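Local coordinates for endo-beta-1,2-glucanase (Talaromyces funiculosus, PDB 6IMV), which hydrolyses beta-1,2-glucosidic linkages within beta-1,2-glucan chains, as a fungal endo-acting glycoside hydrolase that binds the disaccharide sophorose, at residues F33-L38 with A100-S105; V173-Q178 with S448-Q453. All coordinates share one frame; numbering follows the deposited sequence.

Contact 1 (F33-L38 with A100-S105)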
loop_
_atom_site.group_PDB
_atom_site.type_symbol
_atom_site.label_atom_id
_atom_site.label_comp_id
_atom_site.label_asym_id
_atom_site.label_seq_id
_atom_site.Cartn_x
_atom_site.Cartn_y
_atom_site.Cartn_z
ATOM N N PHE A 33 -12.825 -18.230 4.118
ATOM C CA PHE A 33 -12.144 -17.439 5.143
ATOM C C PHE A 33 -12.047 -15.978 4.683
ATOM O O PHE A 33 -12.346 -15.073 5.433
ATOM C CB PHE A 33 -10.763 -18.024 5.448
ATOM C CG PHE A 33 -10.055 -17.345 6.596
ATOM C CD1 PHE A 33 -10.369 -17.655 7.911
ATOM C CD2 PHE A 33 -9.085 -16.387 6.360
ATOM C CE1 PHE A 33 -9.722 -17.026 8.963
ATOM C CE2 PHE A 33 -8.444 -15.748 7.412
ATOM C CZ PHE A 33 -8.766 -16.063 8.713
ATOM N N ILE A 34 -11.662 -15.776 3.420
ATOM C CA ILE A 34 -11.472 -14.423 2.877
ATOM C C ILE A 34 -12.799 -13.648 2.912
ATOM O O ILE A 34 -12.810 -12.438 3.134
ATOM C CB ILE A 34 -10.857 -14.504 1.469
ATOM C CG1 ILE A 34 -9.360 -14.796 1.558
ATOM C CG2 ILE A 34 -11.149 -13.253 0.662
ATOM C CD1 ILE A 34 -8.732 -15.241 0.264
ATOM N N ASN A 35 -13.912 -14.360 2.698
ATOM C CA ASN A 35 -15.247 -13.770 2.743
ATOM C C ASN A 35 -15.517 -13.174 4.132
ATOM O O ASN A 35 -16.149 -12.114 4.256
ATOM C CB ASN A 35 -16.284 -14.826 2.355
ATOM C CG ASN A 35 -17.679 -14.281 2.203
ATOM O OD1 ASN A 35 -17.908 -13.408 1.373
ATOM N ND2 ASN A 35 -18.602 -14.817 2.979
ATOM N N ASP A 36 -15.049 -13.861 5.181
ATOM C CA ASP A 36 -15.190 -13.367 6.553
ATOM C C ASP A 36 -14.274 -12.154 6.767
ATOM O O ASP A 36 -14.697 -11.158 7.362
ATOM C CB ASP A 36 -14.927 -14.476 7.569
ATOM C CG ASP A 36 -16.067 -15.480 7.637
ATOM O OD1 ASP A 36 -17.123 -15.197 7.046
ATOM O OD2 ASP A 36 -15.894 -16.530 8.269
ATOM N N VAL A 37 -13.040 -12.255 6.262
ATOM C CA VAL A 37 -12.037 -11.202 6.379
ATOM C C VAL A 37 -12.584 -9.889 5.801
ATOM O O VAL A 37 -12.540 -8.848 6.464
ATOM C CB VAL A 37 -10.711 -11.598 5.708
ATOM C CG1 VAL A 37 -9.777 -10.398 5.575
ATOM C CG2 VAL A 37 -10.033 -12.732 6.446
ATOM N N LEU A 38 -13.106 -9.953 4.574
ATOM C CA LEU A 38 -13.552 -8.765 3.857
ATOM C C LEU A 38 -14.694 -8.073 4.606
ATOM O O LEU A 38 -14.754 -6.842 4.635
ATOM C CB LEU A 38 -13.988 -9.164 2.447
ATOM C CG LEU A 38 -12.861 -9.511 1.486
ATOM C CD1 LEU A 38 -13.414 -10.214 0.254
ATOM C CD2 LEU A 38 -12.078 -8.265 1.103
ATOM N N ALA A 100 -15.259 -6.627 -3.476
ATOM C CA ALA A 100 -15.230 -5.228 -3.050
ATOM C C ALA A 100 -16.567 -4.840 -2.395
ATOM O O ALA A 100 -16.590 -4.028 -1.479
ATOM C CB ALA A 100 -14.901 -4.319 -4.206
ATOM N N ALA A 101 -17.674 -5.425 -2.872
ATOM C CA ALA A 101 -19.019 -5.168 -2.337
ATOM C C ALA A 101 -19.175 -5.813 -0.952
ATOM O O ALA A 101 -19.834 -5.257 -0.078
ATOM C CB ALA A 101 -20.072 -5.678 -3.299
ATOM N N ARG A 102 -18.572 -6.990 -0.758
ATOM C CA ARG A 102 -18.549 -7.655 0.556
ATOM C C ARG A 102 -17.880 -6.742 1.596
ATOM O O ARG A 102 -18.304 -6.712 2.738
ATOM C CB ARG A 102 -17.833 -9.001 0.460
ATOM C CG ARG A 102 -17.704 -9.747 1.779
ATOM C CD ARG A 102 -19.010 -10.355 2.227
ATOM N NE ARG A 102 -18.768 -11.281 3.324
ATOM C CZ ARG A 102 -19.708 -11.741 4.137
ATOM N NH1 ARG A 102 -20.981 -11.458 3.916
ATOM N NH2 ARG A 102 -19.363 -12.475 5.177
ATOM N N PHE A 103 -16.844 -6.008 1.169
ATOM C CA PHE A 103 -16.162 -4.989 1.981
ATOM C C PHE A 103 -17.055 -3.758 2.166
ATOM O O PHE A 103 -17.314 -3.355 3.302
ATOM C CB PHE A 103 -14.824 -4.616 1.334
ATOM C CG PHE A 103 -14.032 -3.540 2.037
ATOM C CD1 PHE A 103 -14.318 -2.198 1.834
ATOM C CD2 PHE A 103 -12.970 -3.862 2.871
ATOM C CE1 PHE A 103 -13.577 -1.207 2.461
ATOM C CE2 PHE A 103 -12.231 -2.870 3.501
ATOM C CZ PHE A 103 -12.531 -1.547 3.288
ATOM N N LEU A 104 -17.496 -3.150 1.055
ATOM C CA LEU A 104 -18.125 -1.808 1.081
ATOM C C LEU A 104 -19.582 -1.881 1.547
ATOM O O LEU A 104 -20.059 -0.959 2.199
ATOM C CB LEU A 104 -18.090 -1.175 -0.315
ATOM C CG LEU A 104 -17.175 0.028 -0.524
ATOM C CD1 LEU A 104 -17.602 0.804 -1.764
ATOM C CD2 LEU A 104 -17.155 0.954 0.683
ATOM N N SER A 105 -20.302 -2.930 1.133
ATOM C CA SER A 105 -21.768 -2.933 1.209
ATOM C C SER A 105 -22.294 -4.364 1.263
ATOM O O SER A 105 -23.055 -4.779 0.382
ATOM C CB SER A 105 -22.326 -2.174 0.031
ATOM O OG SER A 105 -23.664 -1.796 0.295
#
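The Asn35 amide lies over one face of the Arg102 guanidinium, its ND2 3.1 Å above the plane and displaced from the centre of the group. The amide and guanidinium planes are nearly parallel, 12° apart. At the guanidinium edge, in its plane, sits the backbone O of Asn35; Asp36 OD1 also lies near that plane. Arg102 NE donates to Asn35 O at 2.9 Å along a nearly straight path (165°), reaching the oxygen from above the carbonyl plane, while NH2 adds a weak bond to the same atom. A bend at chi2 swings the guanidinium across to helix 30-41, and Arg102 CG packs 3.8 Å from Leu38 CB. Phe103 CA directs a CA-H...O contact of 3.5 Å at Leu38 O. Asp36 forms a long salt bridge, OD1 to Arg102 NH2 4.0 Å, and its OD2 is bonded to Tyr21 OH. Replacing Arg102 with an alanine takes both guanidinium donors from Asn35 O and would probably leave Asp36 OD1 without its distant positive mate, although Tyr21 would still hold OD2. One arginine thus joins segments 33-38 and 100-104, their axes inclined at 38°, chiefly through a main-chain carbonyl, with the carboxylate likely adding longer-range electrostatic attraction.

Contact 2 (V173-Q178 with S448-Q453)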
loop_
_atom_site.group_PDB
_atom_site.type_symbol
_atom_site.label_atom_id
_atom_site.label_comp_id
_atom_site.label_asym_id
_atom_site.label_seq_id
_atom_site.Cartn_x
_atom_site.Cartn_y
_atom_site.Cartn_z
ATOM N N VAL A 173 -5.571 6.137 -9.419
ATOM C CA VAL A 173 -6.556 6.974 -10.113
ATOM C C VAL A 173 -6.686 6.515 -11.572
ATOM O O VAL A 173 -7.784 6.475 -12.110
ATOM C CB VAL A 173 -6.216 8.472 -9.991
ATOM C CG1 VAL A 173 -7.028 9.328 -10.958
ATOM C CG2 VAL A 173 -6.410 8.964 -8.563
ATOM N N TYR A 174 -5.553 6.179 -12.191
ATOM C CA TYR A 174 -5.481 5.634 -13.554
ATOM C C TYR A 174 -6.387 4.395 -13.651
ATOM O O TYR A 174 -7.232 4.301 -14.560
ATOM C CB TYR A 174 -4.012 5.348 -13.876
ATOM C CG TYR A 174 -3.647 5.051 -15.309
ATOM C CD1 TYR A 174 -3.236 6.063 -16.165
ATOM C CD2 TYR A 174 -3.596 3.749 -15.780
ATOM C CE1 TYR A 174 -2.828 5.794 -17.462
ATOM C CE2 TYR A 174 -3.191 3.462 -17.077
ATOM C CZ TYR A 174 -2.813 4.489 -17.924
ATOM O OH TYR A 174 -2.410 4.208 -19.200
ATOM N N ALA A 175 -6.250 3.479 -12.684
ATOM C CA ALA A 175 -7.104 2.272 -12.578
ATOM C C ALA A 175 -8.583 2.645 -12.417
ATOM O O ALA A 175 -9.451 2.076 -13.095
ATOM C CB ALA A 175 -6.658 1.412 -11.426
ATOM N N PHE A 176 -8.862 3.564 -11.487
ATOM C CA PHE A 176 -10.229 3.934 -11.155
ATOM C C PHE A 176 -10.942 4.470 -12.399
ATOM O O PHE A 176 -12.108 4.147 -12.637
ATOM C CB PHE A 176 -10.284 4.978 -10.039
ATOM C CG PHE A 176 -11.679 5.470 -9.776
ATOM C CD1 PHE A 176 -12.534 4.759 -8.950
ATOM C CD2 PHE A 176 -12.155 6.617 -10.396
ATOM C CE1 PHE A 176 -13.832 5.197 -8.734
ATOM C CE2 PHE A 176 -13.452 7.053 -10.178
ATOM C CZ PHE A 176 -14.285 6.349 -9.340
ATOM N N ILE A 177 -10.238 5.319 -13.150
ATOM C CA ILE A 177 -10.767 5.919 -14.372
ATOM C C ILE A 177 -11.186 4.805 -15.330
ATOM O O ILE A 177 -12.296 4.849 -15.866
ATOM C CB ILE A 177 -9.746 6.878 -15.011
ATOM C CG1 ILE A 177 -9.646 8.180 -14.216
ATOM C CG2 ILE A 177 -10.053 7.133 -16.481
ATOM C CD1 ILE A 177 -8.358 8.930 -14.459
ATOM N N GLN A 178 -10.294 3.823 -15.533
ATOM C CA GLN A 178 -10.569 2.703 -16.406
ATOM C C GLN A 178 -11.792 1.922 -15.892
ATOM O O GLN A 178 -12.674 1.569 -16.682
ATOM C CB GLN A 178 -9.356 1.787 -16.543
ATOM C CG GLN A 178 -9.537 0.707 -17.592
ATOM C CD GLN A 178 -9.787 1.293 -18.962
ATOM O OE1 GLN A 178 -9.003 2.082 -19.478
ATOM N NE2 GLN A 178 -10.906 0.926 -19.560
ATOM N N SER A 448 -3.613 -3.965 -11.224
ATOM C CA SER A 448 -2.695 -4.065 -12.366
ATOM C C SER A 448 -3.428 -4.470 -13.657
ATOM O O SER A 448 -3.011 -4.060 -14.758
ATOM C CB SER A 448 -1.539 -4.969 -12.079
ATOM O OG SER A 448 -1.947 -6.298 -11.844
ATOM N N GLY A 449 -4.504 -5.256 -13.527
ATOM C CA GLY A 449 -5.369 -5.623 -14.660
ATOM C C GLY A 449 -6.031 -4.402 -15.296
ATOM O O GLY A 449 -5.982 -4.216 -16.506
ATOM N N LEU A 450 -6.670 -3.568 -14.472
ATOM C CA LEU A 450 -7.268 -2.321 -14.937
ATOM C C LEU A 450 -6.206 -1.405 -15.564
ATOM O O LEU A 450 -6.438 -0.809 -16.622
ATOM C CB LEU A 450 -7.964 -1.634 -13.762
ATOM C CG LEU A 450 -9.312 -2.231 -13.372
ATOM C CD1 LEU A 450 -9.720 -1.790 -11.977
ATOM C CD2 LEU A 450 -10.378 -1.862 -14.391
ATOM N N VAL A 451 -5.044 -1.303 -14.920
ATOM C CA VAL A 451 -3.991 -0.411 -15.369
ATOM C C VAL A 451 -3.463 -0.919 -16.716
ATOM O O VAL A 451 -3.265 -0.139 -17.639
ATOM C CB VAL A 451 -2.889 -0.281 -14.301
ATOM C CG1 VAL A 451 -1.615 0.348 -14.848
ATOM C CG2 VAL A 451 -3.407 0.492 -13.099
ATOM N N SER A 452 -3.260 -2.237 -16.817
ATOM C CA SER A 452 -2.788 -2.885 -18.037
ATOM C C SER A 452 -3.732 -2.584 -19.219
ATOM O O SER A 452 -3.290 -2.323 -20.348
ATOM C CB SER A 452 -2.633 -4.377 -17.770
ATOM O OG SER A 452 -2.388 -5.076 -18.960
ATOM N N GLN A 453 -5.042 -2.620 -18.966
ATOM C CA GLN A 453 -6.035 -2.363 -20.019
ATOM C C GLN A 453 -5.836 -0.956 -20.602
ATOM O O GLN A 453 -5.778 -0.769 -21.818
ATOM C CB GLN A 453 -7.435 -2.531 -19.442
ATOM C CG GLN A 453 -8.545 -2.372 -20.467
ATOM C CD GLN A 453 -9.882 -2.265 -19.780
ATOM O OE1 GLN A 453 -10.018 -2.584 -18.597
ATOM N NE2 GLN A 453 -10.881 -1.812 -20.522
#
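Gln178 leaves its helix with CG opposite the backbone N, and this chi1 (-172°) carries CG to 3.6 Å from Leu450 O; the bend at chi2 (60°) then turns the amide toward Gln453, whose chain is extended, and the two side chains cross at about a right angle. The two amides do not bond to each other; both use Asn182, Gln178 through NE2 to OD1 and Gln453 through OE1 to ND2, so a third side chain ties their ends. The rest of the contact is mostly apolar. Ala175 CB rests 3.8 Å from Val451 CG2 and 4.1 Å from Leu450 CB, and with so small a residue the two backbones come within 5.0 Å at the CA atoms of Ala175 and Val451. Tyr174 crosses Val451 at about a right angle, its CD2 4.0 Å from CG1, while Val451 O lies in the ring plane at the edge, 3.6 Å from CE2. The Tyr174 hydroxyl is hydrogen-bonded to Glu458 OE1, and Lys454 makes a cation-pi contact with the ring. The axes of segments 173-178 and 448-453 cross at 76°, 8.2 Å apart, within a largely helical domain, consistent with an alpha/alpha barrel.

Contacts 1 and 2 illustrate how separate helix pairs share neighbours without touching: their centres are 21 Å apart and their nearest atoms about 9 Å. Helix 80-94 touches both, meeting Phe103 of contact 1 through Leu89 and both Leu450 and Phe176 of contact 2 through Ala91. A second route follows the chain: helix 433-443 offers Val440 and Ile443 to contact 1, and Val447, in the loop that follows, touches Ala175 of contact 2. Neither contact supplies a residue to the glucose-binding pocket, yet both shared helices do, Lys82 from helix 80-94 and Asp434 from helix 433-443. Both contacts therefore appear to connect to the glucose pocket indirectly, through helices that also carry pocket residues.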